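Local coordinates for CELL WALL surface anchor family protein (Streptococcus pneumoniae, PDB 2X9Z) that forms, as the subunit RrgB, the repeating backbone of the pneumococcal pilus, a cell-surface fibre connected with adhesion, at residues 46-51 / 134-139; 141-146 / 243-248. The protein carries 1 engineered substitution. All blocks are in the same frame, centred on the assembly; numbering follows the deposited sequence.

How the contacts relate
Following the chain from the N terminus, residues 46-51 lead into strand 50-57 and are met again at 134-139, the end of strand 130-139. Contact 1 thereby closes a long loop that includes helix 97-103 and strands of two sheets. Directly afterwards the chain leaves as 141-146, and contact 2 closes a second loop, containing the four-stranded sheet, when 243-248 returns beside it. The two closures stand in series, neither nested nor crossed. Contact 1 works within the six-stranded mixed sheet; contact 2 ties the exit from that sheet to the end of strand 237-243. They join directly at Asp143 N, which hydrogen-bonds to Thr50 OG1.

Contact 1. Residues 46-51 / 134-139; sequences ANYATA and VTFNYG
Tyr48 and Tyr138 meet on the densely packed side of this strand pair. CD2 of Tyr138 lies over one face of the Tyr48 ring, offset toward the rim, 3.6 Å from Tyr48 CZ. The rings meet obliquely, with planes at 52°. Ala46 CB lies over the centre of the opposite face, so the Tyr48 ring is sandwiched between its own segment and Tyr138. Tyr138 reaches it with CG tucked between its own backbone N and carbonyl carbon (chi1 77°). Further along the same face, Phe136 CE1 lies 3.8 Å from Ala51 CB, and Pro3 and Ile5 add to this buried layer.

The backbone bonds are uneven. Gly139 O takes a firm hydrogen bond from Ala49 N at 2.8 Å and a weak one from Thr50 N. Tyr48 CA makes a CH...O contact with the same oxygen at 3.3 Å. The return bond, from Gly139 N to Thr50 O, is weak at 3.4 Å, and a CA-H...O contact from Tyr138 CA, 3.2 Å from Thr50 O, supplements it. Gly139 is nearly fully extended (phi 164°), which brings the CB position against the carbonyl O of Tyr138 and so calls for glycine.

Across the sheet from the tyrosines the packing is looser. Thr50 CG2 rests 3.6 Å from Asn137 O, the hydroxyl accepts from Asp143 N in the following loop, and both Thr50 and Ala49 remain partly exposed. Thr50-Gly139 as hydrogen-bonded pair and Ala51-Tyr138 as non-hydrogen-bonded pair form the end of an antiparallel strand pairing, as found in the beta-sandwich domains of Gram-positive pilins.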
ATOM      1  N   ALA A  46      14.100 -17.348  -6.003  1.00 13.97           N
ATOM      2  CA  ALA A  46      13.834 -16.506  -4.845  1.00 13.64           C
ATOM      3  C   ALA A  46      13.896 -17.307  -3.545  1.00 13.82           C
ATOM      4  O   ALA A  46      13.641 -18.511  -3.535  1.00 13.79           O
ATOM      5  CB  ALA A  46      12.468 -15.829  -4.992  1.00 14.36           C
ATOM      6  N   ASN A  47      14.241 -16.635  -2.452  1.00 13.57           N
ATOM      7  CA  ASN A  47      14.224 -17.263  -1.137  1.00 15.27           C
ATOM      8  C   ASN A  47      13.625 -16.322  -0.094  1.00 14.54           C
ATOM      9  O   ASN A  47      14.224 -16.059   0.949  1.00 15.21           O
ATOM     10  CB  ASN A  47      15.627 -17.709  -0.723  1.00 19.56           C
ATOM     11  CG  ASN A  47      15.607 -18.660   0.453  1.00 27.26           C
ATOM     12  OD1 ASN A  47      14.666 -19.440   0.616  1.00 31.38           O
ATOM     13  ND2 ASN A  47      16.645 -18.601   1.281  1.00 29.35           N
ATOM     14  N   TYR A  48      12.430 -15.814  -0.380  1.00 13.88           N
ATOM     15  CA  TYR A  48      11.821 -14.833   0.497  1.00 13.10           C
ATOM     16  C   TYR A  48      11.305 -15.468   1.779  1.00 12.52           C
ATOM     17  O   TYR A  48      10.714 -16.549   1.754  1.00 14.42           O
ATOM     18  CB  TYR A  48      10.662 -14.128  -0.201  1.00 12.44           C
ATOM     19  CG  TYR A  48      11.022 -13.350  -1.454  1.00 12.27           C
ATOM     20  CD1 TYR A  48      12.329 -12.949  -1.709  1.00 13.21           C
ATOM     21  CD2 TYR A  48      10.036 -12.994  -2.371  1.00 13.07           C
ATOM     22  CE1 TYR A  48      12.641 -12.229  -2.861  1.00 13.51           C
ATOM     23  CE2 TYR A  48      10.334 -12.283  -3.515  1.00 13.71           C
ATOM     24  CZ  TYR A  48      11.637 -11.897  -3.762  1.00 14.29           C
ATOM     25  OH  TYR A  48      11.910 -11.179  -4.916  1.00 17.04           O
ATOM     26  N   ALA A  49      11.511 -14.772   2.891  1.00 12.17           N
ATOM     27  CA  ALA A  49      10.893 -15.118   4.167  1.00 12.22           C
ATOM     28  C   ALA A  49       9.496 -14.512   4.259  1.00 13.10           C
ATOM     29  O   ALA A  49       8.656 -14.995   5.015  1.00 13.65           O
ATOM     30  CB  ALA A  49      11.750 -14.606   5.323  1.00 14.23           C
ATOM     31  N   THR A  50       9.261 -13.441   3.505  1.00 13.22           N
ATOM     32  CA  THR A  50       7.979 -12.748   3.501  1.00 13.16           C
ATOM     33  C   THR A  50       7.638 -12.302   2.089  1.00 11.45           C
ATOM     34  O   THR A  50       8.497 -11.792   1.360  1.00 11.53           O
ATOM     35  CB  THR A  50       7.997 -11.506   4.427  1.00 12.80           C
ATOM     36  OG1 THR A  50       8.245 -11.916   5.778  1.00 14.63           O
ATOM     37  CG2 THR A  50       6.670 -10.742   4.354  1.00 11.90           C
ATOM     38  N   ALA A  51       6.382 -12.524   1.713  1.00 11.47           N
ATOM     39  CA  ALA A  51       5.801 -11.969   0.502  1.00 11.38           C
ATOM     40  C   ALA A  51       4.413 -11.478   0.894  1.00 11.33           C
ATOM     41  O   ALA A  51       3.471 -12.266   0.991  1.00 11.77           O
ATOM     42  CB  ALA A  51       5.723 -13.012  -0.595  1.00 12.43           C
ATOM     43  N   VAL A 134      -0.808   0.512  -2.788  1.00 13.55           N
ATOM     44  CA  VAL A 134      -0.380  -0.848  -2.504  1.00 13.61           C
ATOM     45  C   VAL A 134       1.112  -0.876  -2.252  1.00 11.81           C
ATOM     46  O   VAL A 134       1.874  -0.088  -2.832  1.00 13.80           O
ATOM     47  CB  VAL A 134      -0.670  -1.773  -3.702  1.00 12.95           C
ATOM     48  CG1 VAL A 134       0.140  -3.069  -3.611  1.00 15.18           C
ATOM     49  CG2 VAL A 134      -2.140  -2.071  -3.788  1.00 14.78           C
ATOM     50  N   THR A 135       1.529  -1.780  -1.375  1.00 10.81           N
ATOM     51  CA  THR A 135       2.933  -2.136  -1.276  1.00 11.02           C
ATOM     52  C   THR A 135       3.089  -3.632  -1.377  1.00 10.91           C
ATOM     53  O   THR A 135       2.213  -4.398  -0.952  1.00 10.38           O
ATOM     54  CB  THR A 135       3.610  -1.685   0.054  1.00 14.19           C
ATOM     55  OG1 THR A 135       2.907  -2.224   1.190  1.00 14.01           O
ATOM     56  CG2 THR A 135       3.687  -0.175   0.151  1.00 16.10           C
ATOM     57  N   PHE A 136       4.215  -4.040  -1.949  1.00 10.26           N
ATOM     58  CA  PHE A 136       4.694  -5.408  -1.830  1.00 10.02           C
ATOM     59  C   PHE A 136       5.877  -5.360  -0.877  1.00 10.37           C
ATOM     60  O   PHE A 136       6.918  -4.774  -1.193  1.00 12.08           O
ATOM     61  CB  PHE A 136       5.107  -5.986  -3.184  1.00 11.55           C
ATOM     62  CG  PHE A 136       5.596  -7.408  -3.118  1.00 12.11           C
ATOM     63  CD1 PHE A 136       4.800  -8.405  -2.566  1.00 11.69           C
ATOM     64  CD2 PHE A 136       6.850  -7.750  -3.607  1.00 12.61           C
ATOM     65  CE1 PHE A 136       5.242  -9.715  -2.503  1.00 11.91           C
ATOM     66  CE2 PHE A 136       7.296  -9.064  -3.550  1.00 12.54           C
ATOM     67  CZ  PHE A 136       6.490 -10.044  -2.998  1.00 12.73           C
ATOM     68  N   ASN A 137       5.682  -5.935   0.304  1.00 10.95           N
ATOM     69  CA  ASN A 137       6.696  -5.966   1.348  1.00  9.95           C
ATOM     70  C   ASN A 137       7.299  -7.347   1.378  1.00 10.27           C
ATOM     71  O   ASN A 137       6.598  -8.333   1.615  1.00 11.98           O
ATOM     72  CB  ASN A 137       6.067  -5.623   2.691  1.00 10.42           C
ATOM     73  CG  ASN A 137       5.303  -4.321   2.632  1.00 11.27           C
ATOM     74  OD1 ASN A 137       5.885  -3.228   2.781  1.00 13.99           O
ATOM     75  ND2 ASN A 137       4.001  -4.413   2.379  1.00 12.06           N
ATOM     76  N   TYR A 138       8.595  -7.419   1.106  1.00 11.17           N
ATOM     77  CA  TYR A 138       9.249  -8.703   0.902  1.00 10.70           C
ATOM     78  C   TYR A 138      10.692  -8.661   1.390  1.00 10.55           C
ATOM     79  O   TYR A 138      11.238  -7.594   1.673  1.00 12.50           O
ATOM     80  CB  TYR A 138       9.227  -9.059  -0.593  1.00 11.67           C
ATOM     81  CG  TYR A 138      10.254  -8.289  -1.397  1.00 11.65           C
ATOM     82  CD1 TYR A 138      10.033  -6.966  -1.774  1.00 11.72           C
ATOM     83  CD2 TYR A 138      11.448  -8.887  -1.782  1.00 13.05           C
ATOM     84  CE1 TYR A 138      10.980  -6.261  -2.506  1.00 12.17           C
ATOM     85  CE2 TYR A 138      12.400  -8.190  -2.511  1.00 13.86           C
ATOM     86  CZ  TYR A 138      12.164  -6.877  -2.870  1.00 13.05           C
ATOM     87  OH  TYR A 138      13.113  -6.192  -3.605  1.00 14.43           O
ATOM     88  N   GLY A 139      11.319  -9.825   1.457  1.00 11.84           N
ATOM     89  CA  GLY A 139      12.729  -9.888   1.764  1.00 13.14           C
ATOM     90  C   GLY A 139      13.135 -11.278   2.175  1.00 12.78           C
ATOM     91  O   GLY A 139      12.291 -12.160   2.357  1.00 12.13           O
TER

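Contact 2. Residues 141-146 / 243-248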
ATOM      1  N   ASN A 141      14.602 -11.797   4.983  1.00 13.23           N
ATOM      2  CA  ASN A 141      14.250 -11.810   6.402  1.00 13.80           C
ATOM      3  C   ASN A 141      12.762 -11.527   6.550  1.00 13.91           C
ATOM      4  O   ASN A 141      12.149 -10.949   5.651  1.00 12.81           O
ATOM      5  CB  ASN A 141      15.023 -10.737   7.171  1.00 15.16           C
ATOM      6  CG  ASN A 141      16.521 -10.854   6.992  1.00 17.55           C
ATOM      7  OD1 ASN A 141      17.108 -11.924   7.170  1.00 19.66           O
ATOM      8  ND2 ASN A 141      17.152  -9.741   6.652  1.00 18.49           N
ATOM      9  N   PRO A 142      12.168 -11.928   7.682  1.00 13.50           N
ATOM     10  CA  PRO A 142      10.755 -11.579   7.875  1.00 13.57           C
ATOM     11  C   PRO A 142      10.561 -10.071   7.731  1.00 12.20           C
ATOM     12  O   PRO A 142      11.375  -9.301   8.245  1.00 12.88           O
ATOM     13  CB  PRO A 142      10.481 -12.045   9.314  1.00 14.83           C
ATOM     14  CG  PRO A 142      11.470 -13.154   9.538  1.00 15.66           C
ATOM     15  CD  PRO A 142      12.708 -12.729   8.796  1.00 16.25           C
ATOM     16  N   ASP A 143       9.522  -9.656   7.015  1.00 12.34           N
ATOM     17  CA  ASP A 143       9.250  -8.234   6.854  1.00 11.74           C
ATOM     18  C   ASP A 143       7.932  -7.823   7.502  1.00 11.29           C
ATOM     19  O   ASP A 143       6.909  -8.498   7.340  1.00 12.56           O
ATOM     20  CB  ASP A 143       9.246  -7.829   5.385  1.00 12.91           C
ATOM     21  CG  ASP A 143       9.480  -6.341   5.217  1.00 11.47           C
ATOM     22  OD1 ASP A 143      10.664  -5.925   5.244  1.00 12.74           O
ATOM     23  OD2 ASP A 143       8.484  -5.589   5.092  1.00 11.28           O
ATOM     24  N   HIS A 144       7.960  -6.693   8.199  1.00 11.78           N
ATOM     25  CA  HIS A 144       6.812  -6.189   8.949  1.00 11.21           C
ATOM     26  C   HIS A 144       6.181  -4.945   8.326  1.00 11.22           C
ATOM     27  O   HIS A 144       5.285  -4.346   8.917  1.00 13.85           O
ATOM     28  CB  HIS A 144       7.223  -5.880  10.389  1.00 12.61           C
ATOM     29  CG  HIS A 144       7.729  -7.071  11.138  1.00 15.78           C
ATOM     30  ND1 HIS A 144       9.062  -7.422  11.177  1.00 18.37           N
ATOM     31  CD2 HIS A 144       7.072  -7.998  11.874  1.00 17.12           C
ATOM     32  CE1 HIS A 144       9.204  -8.512  11.907  1.00 20.17           C
ATOM     33  NE2 HIS A 144       8.012  -8.883  12.339  1.00 19.81           N
ATOM     34  N   GLY A 145       6.637  -4.569   7.137  1.00 10.87           N
ATOM     35  CA  GLY A 145       6.104  -3.394   6.465  1.00 11.04           C
ATOM     36  C   GLY A 145       4.754  -3.605   5.803  1.00  9.72           C
ATOM     37  O   GLY A 145       4.327  -4.734   5.546  1.00 10.44           O
ATOM     38  N   ASN A 146       4.087  -2.494   5.506  1.00  9.59           N
ATOM     39  CA  ASN A 146       2.784  -2.512   4.848  1.00  9.31           C
ATOM     40  C   ASN A 146       2.534  -1.150   4.192  1.00  9.18           C
ATOM     41  O   ASN A 146       3.447  -0.326   4.104  1.00 10.24           O
ATOM     42  CB  ASN A 146       1.684  -2.888   5.840  1.00  9.93           C
ATOM     43  CG  ASN A 146       1.722  -2.036   7.072  1.00 10.01           C
ATOM     44  OD1 ASN A 146       1.827  -0.821   6.976  1.00 10.45           O
ATOM     45  ND2 ASN A 146       1.666  -2.664   8.243  1.00 11.81           N
ATOM     46  N   TRP A 243      10.500  -0.991  11.640  1.00  9.44           N
ATOM     47  CA  TRP A 243      11.104  -2.240  12.087  1.00  9.90           C
ATOM     48  C   TRP A 243      12.458  -2.429  11.421  1.00  8.88           C
ATOM     49  O   TRP A 243      12.568  -2.294  10.203  1.00  9.67           O
ATOM     50  CB  TRP A 243      10.233  -3.428  11.679  1.00 10.57           C
ATOM     51  CG  TRP A 243       8.876  -3.533  12.295  1.00  9.73           C
ATOM     52  CD1 TRP A 243       7.778  -2.756  12.018  1.00 11.69           C
ATOM     53  CD2 TRP A 243       8.435  -4.537  13.225  1.00 10.52           C
ATOM     54  NE1 TRP A 243       6.693  -3.205  12.743  1.00 10.91           N
ATOM     55  CE2 TRP A 243       7.071  -4.288  13.493  1.00 11.09           C
ATOM     56  CE3 TRP A 243       9.064  -5.610  13.868  1.00 12.16           C
ATOM     57  CZ2 TRP A 243       6.323  -5.076  14.375  1.00 12.99           C
ATOM     58  CZ3 TRP A 243       8.318  -6.396  14.748  1.00 13.61           C
ATOM     59  CH2 TRP A 243       6.963  -6.123  14.990  1.00 14.47           C
ATOM     60  N   LYS A 244      13.481  -2.770  12.202  1.00  9.88           N
ATOM     61  CA  LYS A 244      14.806  -3.018  11.634  1.00 11.24           C
ATOM     62  C   LYS A 244      14.873  -4.421  11.012  1.00 12.11           C
ATOM     63  O   LYS A 244      15.541  -5.312  11.535  1.00 13.40           O
ATOM     64  CB  LYS A 244      15.884  -2.851  12.702  1.00 13.22           C
ATOM     65  CG  LYS A 244      17.271  -2.647  12.145  1.00 14.80           C
ATOM     66  CD  LYS A 244      18.281  -2.516  13.282  1.00 20.85           C
ATOM     67  CE  LYS A 244      19.668  -2.209  12.760  1.00 27.60           C
ATOM     68  NZ  LYS A 244      20.575  -1.869  13.887  1.00 34.12           N
ATOM     69  N   ASP A 245      14.182  -4.609   9.890  1.00 11.75           N
ATOM     70  CA  ASP A 245      14.081  -5.924   9.249  1.00 12.00           C
ATOM     71  C   ASP A 245      15.252  -6.252   8.321  1.00 12.71           C
ATOM     72  O   ASP A 245      15.415  -7.405   7.921  1.00 13.65           O
ATOM     73  CB  ASP A 245      12.779  -6.030   8.449  1.00 12.78           C
ATOM     74  CG  ASP A 245      11.537  -6.045   9.326  1.00 12.08           C
ATOM     75  OD1 ASP A 245      11.607  -6.519  10.485  1.00 13.28           O
ATOM     76  OD2 ASP A 245      10.482  -5.580   8.841  1.00 12.42           O
ATOM     77  N   GLU A 246      16.045  -5.248   7.957  1.00 12.63           N
ATOM     78  CA  GLU A 246      17.203  -5.452   7.082  1.00 13.86           C
ATOM     79  C   GLU A 246      16.810  -6.076   5.743  1.00 12.29           C
ATOM     80  O   GLU A 246      17.475  -6.985   5.238  1.00 14.47           O
ATOM     81  CB  GLU A 246      18.282  -6.290   7.785  1.00 16.92           C
ATOM     82  CG  GLU A 246      18.806  -5.664   9.071  1.00 22.54           C
ATOM     83  CD  GLU A 246      19.529  -4.348   8.838  1.00 30.61           C
ATOM     84  OE1 GLU A 246      19.801  -4.006   7.665  1.00 32.28           O
ATOM     85  OE2 GLU A 246      19.833  -3.657   9.835  1.00 34.58           O
ATOM     86  N   ASN A 247      15.714  -5.578   5.178  1.00 12.66           N
ATOM     87  CA  ASN A 247      15.230  -6.017   3.874  1.00 12.05           C
ATOM     88  C   ASN A 247      15.306  -4.903   2.831  1.00 12.98           C
ATOM     89  O   ASN A 247      15.490  -3.737   3.181  1.00 13.17           O
ATOM     90  CB  ASN A 247      13.780  -6.486   4.002  1.00 12.79           C
ATOM     91  CG  ASN A 247      13.664  -7.861   4.624  1.00 12.85           C
ATOM     92  OD1 ASN A 247      14.535  -8.719   4.443  1.00 13.70           O
ATOM     93  ND2 ASN A 247      12.581  -8.084   5.353  1.00 12.16           N
ATOM     94  N   PRO A 248      15.149  -5.261   1.543  1.00 12.73           N
ATOM     95  CA  PRO A 248      15.107  -4.246   0.486  1.00 13.98           C
ATOM     96  C   PRO A 248      13.896  -3.337   0.655  1.00 12.72           C
ATOM     97  O   PRO A 248      12.930  -3.707   1.331  1.00 11.79           O
ATOM     98  CB  PRO A 248      14.939  -5.076  -0.795  1.00 14.66           C
ATOM     99  CG  PRO A 248      15.339  -6.468  -0.436  1.00 16.27           C
ATOM    100  CD  PRO A 248      14.990  -6.626   1.009  1.00 14.91           C
TER
HETATM  101  O   HOH W   1      12.676  -8.998  10.600  1.00 13.71           O
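His144 lays its imidazole over the six-membered ring of Trp243 in a face-to-face stack, with centroids 3.6 Å apart and planes only 9° from parallel. His144 CB continues the overlap as a CH-pi contact, 3.3 Å above the centroid of the five-membered ring. The stack is paired with a His-carboxylate hydrogen bond, and together they join two loops where two Cna-B-like beta-sandwich regions meet: the exit from strand 130-139 of the six-stranded sheet and the return from strand 237-243 of the four-stranded one. Indole NE1 is held by Asp228, which helps to fix the tryptophan beneath the imidazole.

Asp245 approaches the imidazole at its edge. His144 ND1 donates to Asp245 OD1 at 2.8 Å, close to the ring plane, while His144 N reaches OD2 from above the carboxylate plane. With CG anti to its carbonyl carbon (chi1 -68°), the Asp245 carboxylate points at 141-146, one oxygen taking the ring N-H and the other the backbone N-H. A second carboxylate is near, Asp143 OD1 lying 3.6 Å from Asp245 OD2, and this closeness may favour a protonated imidazole, although several N-H donors share the charge.

Asp143 is itself well engaged. Its OD2 accepts from Gly145 N in an Asx turn, while OD1 receives Ser226 OG and, on its anti lone pair, Asn247 ND2 at 2.9 Å. Asn247 turns both ends of its amide to Asn141: OD1 takes Asn141 N on a lone pair, in the carbonyl plane, and ND2 meets Asn141 O from well above the plane of that carbonyl. Asn141 replies with ND2, which donates to Asp245 O at 3.2 Å and more weakly to Glu246 O.

One water completes the seam, donating to Pro142 O and to Asp245 OD1, each 2.7 Å from the water oxygen.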